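Local coordinates for M32 carboxypeptidase (Pyrococcus furiosus, PDB 1KA2), which releases amino acids one after another from the C-terminus of peptides as a cobalt-dependent carboxypeptidase of broad specificity, at residues L202-Y207 with Y255-F260; W211-V215 with V322-P328; N7-I13 with K72-L76; L61-V67 with S93-R98. One frame throughout, in Å; residues are numbered along the deposited sequence.

Interaction 1. Residues L202-Y207 with Y255-F260; sequences LEKEKY and YEGYDF
Two loops meet here through a single beta bridge, Lys206 with Tyr258, where the turn that leads from strand 248-253 into helix 261-278, the helix of the HEXXH motif, lies against the approach to helix 209-223. The firm backbone bond of the bridge runs from Tyr207 N to Gly257 O at 2.9 Å; a weak one, Asp259 N to Glu205 O, flanks it. Tyr207 is the central side chain of the contact. With CG lodged between its backbone N and carbonyl carbon (chi1 65°), the ring lies flat over Gly257, whose CA makes a CH-pi contact 3.9 Å from the centroid of the Tyr207 ring. At the ring's end the phenol oxygen meets the same glycine: Gly257 N donates to Tyr207 OH at 3.2 Å in a nearly straight bond. A water in the ring plane, 2.6 Å from Tyr207 OH, is bonded to this hydroxyl and probably links it to Glu256 OE1, whose carboxylate Arg254 also salt-bridges, or to Asp259 O. Phe260 CB packs on Tyr207 CE2 at 3.9 Å. At the other end, Glu203 OE2 and Asp259 OD2 stand 4.4 Å apart; a second water donates to both, salt bridges from Arg346 to Glu203 and from Arg262 to Asp259 probably ease the like charges, and Tyr341 OH bonds to Asp259 OD1. Around these loops, Met212 of helix 209-223 touches Tyr207, Tyr255 and Phe260, Thr263 of helix 261-278 touches Tyr207 and Tyr255, and helix 335-342 borders Leu202, Glu203 and Phe260.

Interaction 2. Residues W211-V215 with V322-P328; sequences WMERV and VLKENLP
Trp211 and Pro328 make the aromatic part of this contact: Pro328 CD sits 3.6 Å from the centroid of the Trp211 six-membered ring, a CH-pi contact over the face. The same face takes the backbone carbonyl of Asn326, with Asn326 O 3.4 Å from Trp211 CG. With Trp211 replaced by an alanine, Pro328 and this carbonyl would probably lose the flat surface they rest on, and a gap would open beside the helix end. The polar part is one hydrogen bond, Arg214 NE to Asn326 OD1 at 2.7 Å. It is bent at the hydrogen (138°), although the oxygen lies in the guanidinium plane. The bend of the arginine at chi3 (-90°) turns NE toward it. Asn326 ND2 donates back to Val322 O, 3.2 Å away, which fixes the amide's rotation. Apolar contacts complete the interface: Val215 CG2 meets Val322 CG1 at 3.8 Å, Val215 CG1 meets Leu323 CD2, and the Met212 and Leu327 side chains cross at about a right angle, Met212 SD 3.7 Å from Leu327 CD2. Ile264 of helix 261-278 touches Met212, Val215 and Leu323. This is near-antiparallel helix packing, the axes of 211-215 and 322-326 9.5 Å apart at 153°, in the mainly helical M32 fold.

Interaction 3. Residues N7-I13 with K72-L76; sequences NETIKQI and KAKGL
Thr9 and Ala73 bring the two backbones together, their CA atoms 6.1 Å apart, where the first turn of helix 8-36 meets the last turn of helix 64-74 and the loop that follows it. The Thr9 methyl does the closest touching: CG2, anti to the backbone N, is the branch that meets the alanine, and Thr9 CG2 lies only 3.4 Å from Ala73 CB, closer than two methyls normally sit. On the other branch, Thr9 OG1 lies 3.7 Å from Lys72 CE, so the aliphatic part of the lysine chain runs past the hydroxyl. The contact is an apolar meeting of helix ends in a largely helical metallopeptidase, well away from the catalytic metal. Two isoleucines on the same helix as Thr9 add to the grip on the alanine methyl: Ile13 CD1 comes to 4.0 Å from Ala73 CB, and Ile10 CD1 to 4.2 Å from the same Ala73 CB. Beyond the end of the second helix, Leu76 folds back toward the start of the first. Its CD1 branch reaches Thr9 CB at 3.9 Å and also rests against the side chain of Asn7, the N-cap residue of helix 8-36. The chain turns in time to bring Leu76 there, with Leu76 N bonded to Ala73 O at 2.8 Å. Ile10 and Ile13 also pack on helix 81-99, through Ile86 and Leu90 respectively, while Ile13 also meets Phe66 and Leu69 of helix 64-74.

Interaction 4. Residues L61-V67 with S93-R98; sequences LLHPEFV and SIRIAR
Ile94 sits at the middle of this contact, meeting Leu61, Phe66 and Val67 with different parts of its side chain. Ile94 CG1 lies beside Leu61 CG at 4.1 Å; Ile94 CD1 reaches further in, to Phe66 CD2 at 4.0 Å; and Ile94 CG2 meets Val67 CG2 at 4.0 Å. Cut back to an alanine, Ile94 would lack CG1, CG2 and CD1, and Leu61, Phe66 and Val67 would probably be left facing a gap. One turn along, Ala97 takes two leucines: Leu62 CD1 presses on Ala97 CB at 3.4 Å, a tight fit for two carbons, while Leu61 CD2 comes to 4.0 Å from the same Ala97 CB. Leu61 holds CG anti to its N (chi1 -175°), which carries CD2 over toward both Ser93 and Ala97. In the next shell, the Arg98 guanidinium has Ile94 CG2 over one face, toward its rim. The break between helices 43-61 and 64-74 helps to place Leu62 and Phe66. Leu62 leaves helical geometry, and His63 is the N-cap of the new helix: Glu65 N donates to His63 ND1 at 3.1 Å, in the plane of the imidazole. This kink between two helices thus rests on the C-terminal part of helix 81-99, while helix 8-36 adjoins it through Ile20 on Leu61 and through Ile13 and Lys16 on Phe66.

The four contacts form two pairs on opposite sides of the chain's centre. Interactions 1 and 2, with centres 12 Å apart, touch directly: Tyr207 CD1 meets Met212 CG at 3.4 Å, and Phe260 CE1 meets Leu323 CD2 at 3.6 Å. Interactions 3 and 4, centres 15 Å apart, both draw on helix 64-74 and touch at Ile13 O and Phe66 CE1, 3.8 Å apart. Between the pairs the centres are about 49 to 55 Å apart. Interaction 1 lies nearest the catalytic centre: the Glu256 side chain is about 11 Å from those of metal ligand His269 and Glu270, the probable proton donor/acceptor. The others lie away from the annotated sites.

Interaction 1. Residues L202-Y207 with Y255-F260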
# COMPACT_ATOMS: atom_id res chain seq x y z
N LEU A 202 17.72 24.20 -23.61
CA LEU A 202 17.39 23.76 -22.27
C LEU A 202 16.93 22.29 -22.23
O LEU A 202 16.92 21.66 -21.18
CB LEU A 202 16.31 24.67 -21.66
CG LEU A 202 16.84 26.00 -21.09
CD1 LEU A 202 15.68 26.90 -20.67
CD2 LEU A 202 17.76 25.69 -19.90
N GLU A 203 16.55 21.76 -23.40
CA GLU A 203 16.12 20.37 -23.50
C GLU A 203 17.29 19.43 -23.25
O GLU A 203 17.09 18.28 -22.84
CB GLU A 203 15.57 20.07 -24.89
CG GLU A 203 14.38 20.88 -25.31
CD GLU A 203 13.70 20.29 -26.53
OE1 GLU A 203 12.78 20.94 -27.07
OE2 GLU A 203 14.09 19.18 -26.96
N LYS A 204 18.50 19.91 -23.51
CA LYS A 204 19.69 19.07 -23.34
C LYS A 204 20.36 19.21 -21.98
O LYS A 204 21.15 18.36 -21.57
CB LYS A 204 20.70 19.37 -24.45
CG LYS A 204 20.19 18.99 -25.84
CD LYS A 204 21.17 19.35 -26.95
CE LYS A 204 20.62 18.93 -28.31
NZ LYS A 204 21.48 19.36 -29.44
N GLU A 205 20.02 20.27 -21.26
CA GLU A 205 20.62 20.48 -19.96
C GLU A 205 20.27 19.33 -19.00
O GLU A 205 19.11 19.02 -18.76
CB GLU A 205 20.15 21.82 -19.38
CG GLU A 205 20.53 23.05 -20.22
CD GLU A 205 22.04 23.23 -20.38
OE1 GLU A 205 22.82 22.52 -19.72
OE2 GLU A 205 22.46 24.11 -21.18
N LYS A 206 21.31 18.68 -18.47
CA LYS A 206 21.15 17.58 -17.53
C LYS A 206 21.04 18.11 -16.11
O LYS A 206 21.51 19.21 -15.81
CB LYS A 206 22.34 16.63 -17.61
CG LYS A 206 22.44 15.82 -18.88
CD LYS A 206 23.61 14.84 -18.79
CE LYS A 206 23.68 13.92 -20.01
NZ LYS A 206 23.75 14.67 -21.30
N TYR A 207 20.43 17.33 -15.22
CA TYR A 207 20.29 17.72 -13.83
C TYR A 207 20.34 16.49 -12.94
O TYR A 207 20.09 15.38 -13.41
CB TYR A 207 18.98 18.47 -13.59
CG TYR A 207 17.73 17.65 -13.81
CD1 TYR A 207 17.30 16.73 -12.86
CD2 TYR A 207 16.99 17.77 -14.99
CE1 TYR A 207 16.16 15.95 -13.08
CE2 TYR A 207 15.86 17.00 -15.21
CZ TYR A 207 15.45 16.09 -14.26
OH TYR A 207 14.35 15.30 -14.51
N TYR A 255 11.83 11.59 -12.84
CA TYR A 255 12.95 12.46 -13.12
C TYR A 255 13.82 11.82 -14.20
O TYR A 255 14.66 10.99 -13.90
CB TYR A 255 13.74 12.69 -11.84
CG TYR A 255 12.92 13.36 -10.74
CD1 TYR A 255 12.35 12.61 -9.71
CD2 TYR A 255 12.70 14.73 -10.75
CE1 TYR A 255 11.58 13.22 -8.72
CE2 TYR A 255 11.93 15.35 -9.76
CZ TYR A 255 11.37 14.59 -8.75
OH TYR A 255 10.62 15.21 -7.77
N GLU A 256 13.58 12.20 -15.46
CA GLU A 256 14.33 11.68 -16.60
C GLU A 256 15.82 11.95 -16.47
O GLU A 256 16.64 11.21 -16.99
CB GLU A 256 13.85 12.32 -17.91
CG GLU A 256 12.47 11.92 -18.40
CD GLU A 256 11.38 12.71 -17.73
OE1 GLU A 256 11.71 13.61 -16.94
OE2 GLU A 256 10.19 12.42 -17.99
N GLY A 257 16.16 13.05 -15.79
CA GLY A 257 17.55 13.40 -15.62
C GLY A 257 17.96 14.53 -16.56
O GLY A 257 19.06 15.07 -16.44
N TYR A 258 17.08 14.88 -17.49
CA TYR A 258 17.34 15.96 -18.44
C TYR A 258 15.99 16.51 -18.92
O TYR A 258 14.96 15.88 -18.70
CB TYR A 258 18.18 15.45 -19.62
CG TYR A 258 17.46 14.43 -20.50
CD1 TYR A 258 16.76 14.84 -21.63
CD2 TYR A 258 17.46 13.07 -20.18
CE1 TYR A 258 16.07 13.91 -22.43
CE2 TYR A 258 16.78 12.14 -20.96
CZ TYR A 258 16.09 12.57 -22.09
OH TYR A 258 15.40 11.65 -22.87
N ASP A 259 16.00 17.67 -19.57
CA ASP A 259 14.77 18.30 -20.07
C ASP A 259 13.85 18.52 -18.86
O ASP A 259 12.75 17.98 -18.82
CB ASP A 259 14.09 17.37 -21.08
CG ASP A 259 13.17 18.11 -22.03
OD1 ASP A 259 12.81 19.26 -21.75
OD2 ASP A 259 12.80 17.53 -23.07
N PHE A 260 14.29 19.34 -17.91
CA PHE A 260 13.53 19.58 -16.68
C PHE A 260 12.07 20.01 -16.80
O PHE A 260 11.32 19.93 -15.82
CB PHE A 260 14.30 20.55 -15.76
CG PHE A 260 14.13 22.01 -16.09
CD1 PHE A 260 12.99 22.71 -15.68
CD2 PHE A 260 15.14 22.72 -16.73
CE1 PHE A 260 12.88 24.08 -15.90
CE2 PHE A 260 15.04 24.09 -16.96
CZ PHE A 260 13.90 24.77 -16.54
O HOH W 1 13.47 17.02 -25.49
O HOH W 2 12.76 15.99 -16.39

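Interaction 2. Residues W211-V215 with V322-P328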
# COMPACT_ATOMS: atom_id res chain seq x y z
N TRP A 211 18.05 18.02 -7.40
CA TRP A 211 17.86 19.41 -7.81
C TRP A 211 16.40 19.69 -8.17
O TRP A 211 15.81 20.64 -7.66
CB TRP A 211 18.72 19.76 -9.02
CG TRP A 211 20.20 19.74 -8.80
CD1 TRP A 211 20.86 19.61 -7.60
CD2 TRP A 211 21.22 19.86 -9.80
NE1 TRP A 211 22.21 19.64 -7.81
CE2 TRP A 211 22.47 19.80 -9.14
CE3 TRP A 211 21.19 20.02 -11.20
CZ2 TRP A 211 23.68 19.88 -9.83
CZ3 TRP A 211 22.40 20.11 -11.88
CH2 TRP A 211 23.63 20.04 -11.20
N MET A 212 15.83 18.86 -9.04
CA MET A 212 14.46 19.05 -9.48
C MET A 212 13.43 18.67 -8.44
O MET A 212 12.33 19.22 -8.43
CB MET A 212 14.19 18.28 -10.78
CG MET A 212 14.83 18.92 -11.99
SD MET A 212 14.53 20.70 -11.99
CE MET A 212 12.80 20.75 -12.37
N GLU A 213 13.77 17.74 -7.55
CA GLU A 213 12.79 17.37 -6.53
C GLU A 213 12.64 18.54 -5.56
O GLU A 213 11.60 18.68 -4.91
CB GLU A 213 13.16 16.04 -5.83
CG GLU A 213 14.40 16.00 -4.97
CD GLU A 213 14.71 14.57 -4.52
OE1 GLU A 213 15.56 14.39 -3.63
OE2 GLU A 213 14.11 13.63 -5.07
N ARG A 214 13.66 19.40 -5.49
CA ARG A 214 13.59 20.58 -4.64
C ARG A 214 12.66 21.59 -5.33
O ARG A 214 11.88 22.28 -4.67
CB ARG A 214 14.99 21.20 -4.44
CG ARG A 214 15.89 20.46 -3.45
CD ARG A 214 17.04 21.35 -2.96
NE ARG A 214 18.25 21.28 -3.78
CZ ARG A 214 19.12 20.27 -3.74
NH1 ARG A 214 18.91 19.25 -2.92
NH2 ARG A 214 20.19 20.29 -4.51
N VAL A 215 12.75 21.66 -6.65
CA VAL A 215 11.90 22.57 -7.41
C VAL A 215 10.45 22.10 -7.39
O VAL A 215 9.54 22.88 -7.11
CB VAL A 215 12.40 22.71 -8.88
CG1 VAL A 215 11.37 23.44 -9.71
CG2 VAL A 215 13.71 23.50 -8.91
N VAL A 322 13.55 30.01 -8.29
CA VAL A 322 13.77 28.68 -7.74
C VAL A 322 14.62 27.83 -8.68
O VAL A 322 15.44 27.03 -8.25
CB VAL A 322 12.44 27.97 -7.48
CG1 VAL A 322 12.69 26.58 -6.93
CG2 VAL A 322 11.62 28.79 -6.50
N LEU A 323 14.40 28.02 -9.98
CA LEU A 323 15.15 27.29 -10.99
C LEU A 323 16.63 27.71 -10.90
O LEU A 323 17.53 26.87 -11.00
CB LEU A 323 14.60 27.60 -12.39
CG LEU A 323 13.21 27.10 -12.78
CD1 LEU A 323 12.92 27.47 -14.23
CD2 LEU A 323 13.13 25.59 -12.59
N LYS A 324 16.86 29.01 -10.73
CA LYS A 324 18.21 29.56 -10.62
C LYS A 324 18.93 29.04 -9.38
O LYS A 324 20.12 28.71 -9.44
CB LYS A 324 18.15 31.09 -10.58
CG LYS A 324 17.69 31.75 -11.88
CD LYS A 324 18.76 31.69 -12.97
CE LYS A 324 19.96 32.56 -12.63
NZ LYS A 324 19.59 34.00 -12.53
N GLU A 325 18.22 28.98 -8.26
CA GLU A 325 18.81 28.50 -7.00
C GLU A 325 19.29 27.06 -7.06
O GLU A 325 20.35 26.73 -6.55
CB GLU A 325 17.79 28.62 -5.86
CG GLU A 325 17.56 30.03 -5.33
CD GLU A 325 16.47 30.07 -4.27
OE1 GLU A 325 16.55 29.28 -3.30
OE2 GLU A 325 15.55 30.90 -4.41
N ASN A 326 18.49 26.20 -7.69
CA ASN A 326 18.79 24.78 -7.75
C ASN A 326 19.44 24.24 -9.02
O ASN A 326 19.99 23.14 -9.01
CB ASN A 326 17.51 23.99 -7.47
CG ASN A 326 17.04 24.16 -6.04
OD1 ASN A 326 17.53 23.48 -5.13
ND2 ASN A 326 16.08 25.06 -5.83
N LEU A 327 19.39 25.00 -10.11
CA LEU A 327 19.97 24.53 -11.36
C LEU A 327 21.15 25.40 -11.81
O LEU A 327 20.97 26.56 -12.21
CB LEU A 327 18.90 24.48 -12.44
CG LEU A 327 17.62 23.72 -12.06
CD1 LEU A 327 16.58 23.88 -13.16
CD2 LEU A 327 17.92 22.25 -11.82
N PRO A 328 22.38 24.85 -11.76
CA PRO A 328 23.61 25.56 -12.15
C PRO A 328 23.55 26.09 -13.57
O PRO A 328 23.87 27.25 -13.82
CB PRO A 328 24.69 24.49 -11.98
CG PRO A 328 24.16 23.66 -10.86
CD PRO A 328 22.71 23.51 -11.24

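Interaction 3. Residues N7-I13 with K72-L76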
# COMPACT_ATOMS: atom_id res chain seq x y z
N ASN A 7 -33.33 9.18 2.67
CA ASN A 7 -34.10 8.01 2.30
C ASN A 7 -33.54 6.69 2.83
O ASN A 7 -32.34 6.42 2.74
CB ASN A 7 -34.24 7.91 0.79
CG ASN A 7 -35.05 6.71 0.37
OD1 ASN A 7 -36.26 6.67 0.59
ND2 ASN A 7 -34.40 5.71 -0.21
N GLU A 8 -34.43 5.87 3.37
CA GLU A 8 -34.09 4.57 3.94
C GLU A 8 -33.52 3.60 2.91
O GLU A 8 -32.57 2.88 3.20
CB GLU A 8 -35.32 3.97 4.60
CG GLU A 8 -35.10 2.63 5.26
CD GLU A 8 -33.94 2.63 6.22
OE1 GLU A 8 -33.71 3.68 6.87
OE2 GLU A 8 -33.26 1.59 6.33
N THR A 9 -34.11 3.56 1.71
CA THR A 9 -33.63 2.65 0.67
C THR A 9 -32.23 3.08 0.26
O THR A 9 -31.37 2.24 -0.00
CB THR A 9 -34.56 2.66 -0.58
OG1 THR A 9 -35.78 1.98 -0.27
CG2 THR A 9 -33.89 1.97 -1.76
N ILE A 10 -32.01 4.39 0.22
CA ILE A 10 -30.72 4.96 -0.13
C ILE A 10 -29.67 4.58 0.93
O ILE A 10 -28.54 4.25 0.60
CB ILE A 10 -30.81 6.50 -0.25
CG1 ILE A 10 -31.78 6.88 -1.38
CG2 ILE A 10 -29.44 7.09 -0.51
CD1 ILE A 10 -31.30 6.58 -2.78
N LYS A 11 -30.05 4.62 2.21
CA LYS A 11 -29.11 4.27 3.28
C LYS A 11 -28.73 2.80 3.23
O LYS A 11 -27.57 2.45 3.49
CB LYS A 11 -29.70 4.55 4.66
CG LYS A 11 -29.94 6.00 5.03
CD LYS A 11 -30.49 6.03 6.46
CE LYS A 11 -31.16 7.34 6.81
NZ LYS A 11 -31.82 7.25 8.15
N GLN A 12 -29.69 1.93 2.94
CA GLN A 12 -29.41 0.50 2.89
C GLN A 12 -28.39 0.26 1.78
O GLN A 12 -27.52 -0.58 1.90
CB GLN A 12 -30.67 -0.31 2.56
CG GLN A 12 -31.88 -0.04 3.45
CD GLN A 12 -33.00 -1.03 3.20
OE1 GLN A 12 -32.96 -2.17 3.68
NE2 GLN A 12 -34.00 -0.63 2.43
N ILE A 13 -28.52 1.02 0.71
CA ILE A 13 -27.61 0.91 -0.42
C ILE A 13 -26.21 1.35 -0.02
O ILE A 13 -25.24 0.62 -0.25
CB ILE A 13 -28.11 1.76 -1.61
CG1 ILE A 13 -29.36 1.11 -2.21
CG2 ILE A 13 -27.00 1.90 -2.65
CD1 ILE A 13 -30.01 1.93 -3.32
N LYS A 72 -35.31 -0.67 -6.89
CA LYS A 72 -36.33 -0.14 -6.00
C LYS A 72 -36.22 1.38 -5.84
O LYS A 72 -37.19 2.11 -6.07
CB LYS A 72 -36.24 -0.81 -4.63
CG LYS A 72 -37.30 -0.37 -3.64
CD LYS A 72 -37.05 -0.99 -2.27
CE LYS A 72 -38.14 -0.62 -1.28
NZ LYS A 72 -39.46 -1.17 -1.69
N ALA A 73 -35.04 1.85 -5.44
CA ALA A 73 -34.81 3.27 -5.24
C ALA A 73 -35.06 4.05 -6.52
O ALA A 73 -35.55 5.18 -6.50
CB ALA A 73 -33.39 3.51 -4.75
N LYS A 74 -34.71 3.43 -7.64
CA LYS A 74 -34.88 4.06 -8.95
C LYS A 74 -36.37 4.30 -9.14
O LYS A 74 -36.79 5.14 -9.95
CB LYS A 74 -34.33 3.13 -10.03
CG LYS A 74 -34.28 3.74 -11.43
CD LYS A 74 -33.69 2.75 -12.43
CE LYS A 74 -33.66 3.36 -13.82
NZ LYS A 74 -33.05 2.46 -14.82
N GLY A 75 -37.17 3.57 -8.37
CA GLY A 75 -38.61 3.71 -8.45
C GLY A 75 -39.16 4.58 -7.34
O GLY A 75 -40.30 4.42 -6.91
N LEU A 76 -38.35 5.51 -6.85
CA LEU A 76 -38.78 6.42 -5.80
C LEU A 76 -38.72 7.86 -6.37
O LEU A 76 -37.78 8.23 -7.08
CB LEU A 76 -37.86 6.28 -4.59
CG LEU A 76 -37.88 4.93 -3.89
CD1 LEU A 76 -37.03 4.92 -2.61
CD2 LEU A 76 -39.28 4.49 -3.45

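Interaction 4. Residues L61-V67 with S93-R98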
# COMPACT_ATOMS: atom_id res chain seq x y z
N LEU A 61 -21.19 -6.07 -6.63
CA LEU A 61 -21.97 -5.07 -7.35
C LEU A 61 -23.20 -5.68 -8.00
O LEU A 61 -24.24 -5.03 -8.12
CB LEU A 61 -21.11 -4.41 -8.43
CG LEU A 61 -21.76 -3.25 -9.18
CD1 LEU A 61 -22.00 -2.09 -8.21
CD2 LEU A 61 -20.85 -2.80 -10.33
N LEU A 62 -23.10 -6.94 -8.42
CA LEU A 62 -24.22 -7.59 -9.09
C LEU A 62 -25.01 -8.56 -8.21
O LEU A 62 -25.79 -9.36 -8.72
CB LEU A 62 -23.72 -8.30 -10.35
CG LEU A 62 -23.51 -7.45 -11.61
CD1 LEU A 62 -22.72 -6.20 -11.27
CD2 LEU A 62 -22.78 -8.27 -12.67
N HIS A 63 -24.81 -8.49 -6.90
CA HIS A 63 -25.55 -9.37 -6.01
C HIS A 63 -27.04 -8.99 -6.11
O HIS A 63 -27.37 -7.82 -6.16
CB HIS A 63 -25.06 -9.20 -4.57
CG HIS A 63 -25.55 -10.25 -3.63
ND1 HIS A 63 -26.88 -10.37 -3.28
CD2 HIS A 63 -24.91 -11.26 -3.00
CE1 HIS A 63 -27.03 -11.41 -2.48
NE2 HIS A 63 -25.85 -11.96 -2.29
N PRO A 64 -27.94 -9.99 -6.14
CA PRO A 64 -29.38 -9.71 -6.24
C PRO A 64 -29.86 -8.63 -5.26
O PRO A 64 -30.62 -7.74 -5.63
CB PRO A 64 -30.01 -11.07 -5.96
CG PRO A 64 -29.00 -12.02 -6.54
CD PRO A 64 -27.69 -11.44 -6.05
N GLU A 65 -29.41 -8.73 -4.02
CA GLU A 65 -29.79 -7.77 -3.00
C GLU A 65 -29.44 -6.34 -3.41
O GLU A 65 -30.29 -5.45 -3.39
CB GLU A 65 -29.07 -8.09 -1.69
CG GLU A 65 -29.50 -9.40 -1.07
CD GLU A 65 -28.69 -9.72 0.17
OE1 GLU A 65 -28.54 -8.82 1.02
OE2 GLU A 65 -28.21 -10.87 0.29
N PHE A 66 -28.19 -6.13 -3.81
CA PHE A 66 -27.75 -4.81 -4.22
C PHE A 66 -28.52 -4.32 -5.44
O PHE A 66 -29.04 -3.20 -5.46
CB PHE A 66 -26.25 -4.81 -4.51
CG PHE A 66 -25.64 -3.43 -4.57
CD1 PHE A 66 -25.46 -2.69 -3.41
CD2 PHE A 66 -25.28 -2.87 -5.78
CE1 PHE A 66 -24.92 -1.40 -3.46
CE2 PHE A 66 -24.76 -1.59 -5.84
CZ PHE A 66 -24.58 -0.85 -4.68
N VAL A 67 -28.61 -5.16 -6.47
CA VAL A 67 -29.33 -4.77 -7.67
C VAL A 67 -30.80 -4.47 -7.36
O VAL A 67 -31.35 -3.48 -7.85
CB VAL A 67 -29.25 -5.85 -8.78
CG1 VAL A 67 -30.01 -5.39 -10.01
CG2 VAL A 67 -27.79 -6.11 -9.14
N SER A 93 -23.33 1.57 -13.44
CA SER A 93 -22.33 0.55 -13.14
C SER A 93 -22.89 -0.85 -13.25
O SER A 93 -22.29 -1.72 -13.88
CB SER A 93 -21.77 0.74 -11.73
OG SER A 93 -21.05 1.95 -11.62
N ILE A 94 -24.03 -1.08 -12.60
CA ILE A 94 -24.66 -2.39 -12.64
C ILE A 94 -24.98 -2.74 -14.09
O ILE A 94 -24.82 -3.88 -14.51
CB ILE A 94 -25.96 -2.41 -11.82
CG1 ILE A 94 -25.61 -2.31 -10.33
CG2 ILE A 94 -26.78 -3.67 -12.13
CD1 ILE A 94 -26.82 -2.22 -9.41
N ARG A 95 -25.42 -1.73 -14.84
CA ARG A 95 -25.75 -1.92 -16.24
C ARG A 95 -24.50 -2.34 -17.00
O ARG A 95 -24.47 -3.40 -17.62
CB ARG A 95 -26.30 -0.61 -16.84
CG ARG A 95 -27.18 -0.83 -18.07
CD ARG A 95 -27.58 0.47 -18.76
NE ARG A 95 -26.53 0.96 -19.66
CZ ARG A 95 -26.14 0.33 -20.77
NH1 ARG A 95 -26.71 -0.82 -21.12
NH2 ARG A 95 -25.18 0.85 -21.52
N ILE A 96 -23.46 -1.51 -16.95
CA ILE A 96 -22.22 -1.82 -17.65
C ILE A 96 -21.67 -3.18 -17.23
O ILE A 96 -21.24 -3.96 -18.07
CB ILE A 96 -21.14 -0.78 -17.37
CG1 ILE A 96 -21.61 0.59 -17.85
CG2 ILE A 96 -19.86 -1.18 -18.07
CD1 ILE A 96 -20.68 1.71 -17.44
N ALA A 97 -21.67 -3.44 -15.93
CA ALA A 97 -21.15 -4.70 -15.41
C ALA A 97 -21.88 -5.94 -15.92
O ALA A 97 -21.26 -6.97 -16.16
CB ALA A 97 -21.16 -4.67 -13.89
N ARG A 98 -23.20 -5.87 -16.09
CA ARG A 98 -23.91 -7.05 -16.57
C ARG A 98 -24.10 -7.14 -18.08
O ARG A 98 -24.80 -8.03 -18.57
CB ARG A 98 -25.26 -7.19 -15.87
CG ARG A 98 -26.20 -6.01 -16.02
CD ARG A 98 -27.51 -6.28 -15.29
NE ARG A 98 -28.32 -5.08 -15.14
CZ ARG A 98 -29.54 -5.06 -14.60
NH1 ARG A 98 -30.08 -6.19 -14.16
NH2 ARG A 98 -30.21 -3.92 -14.48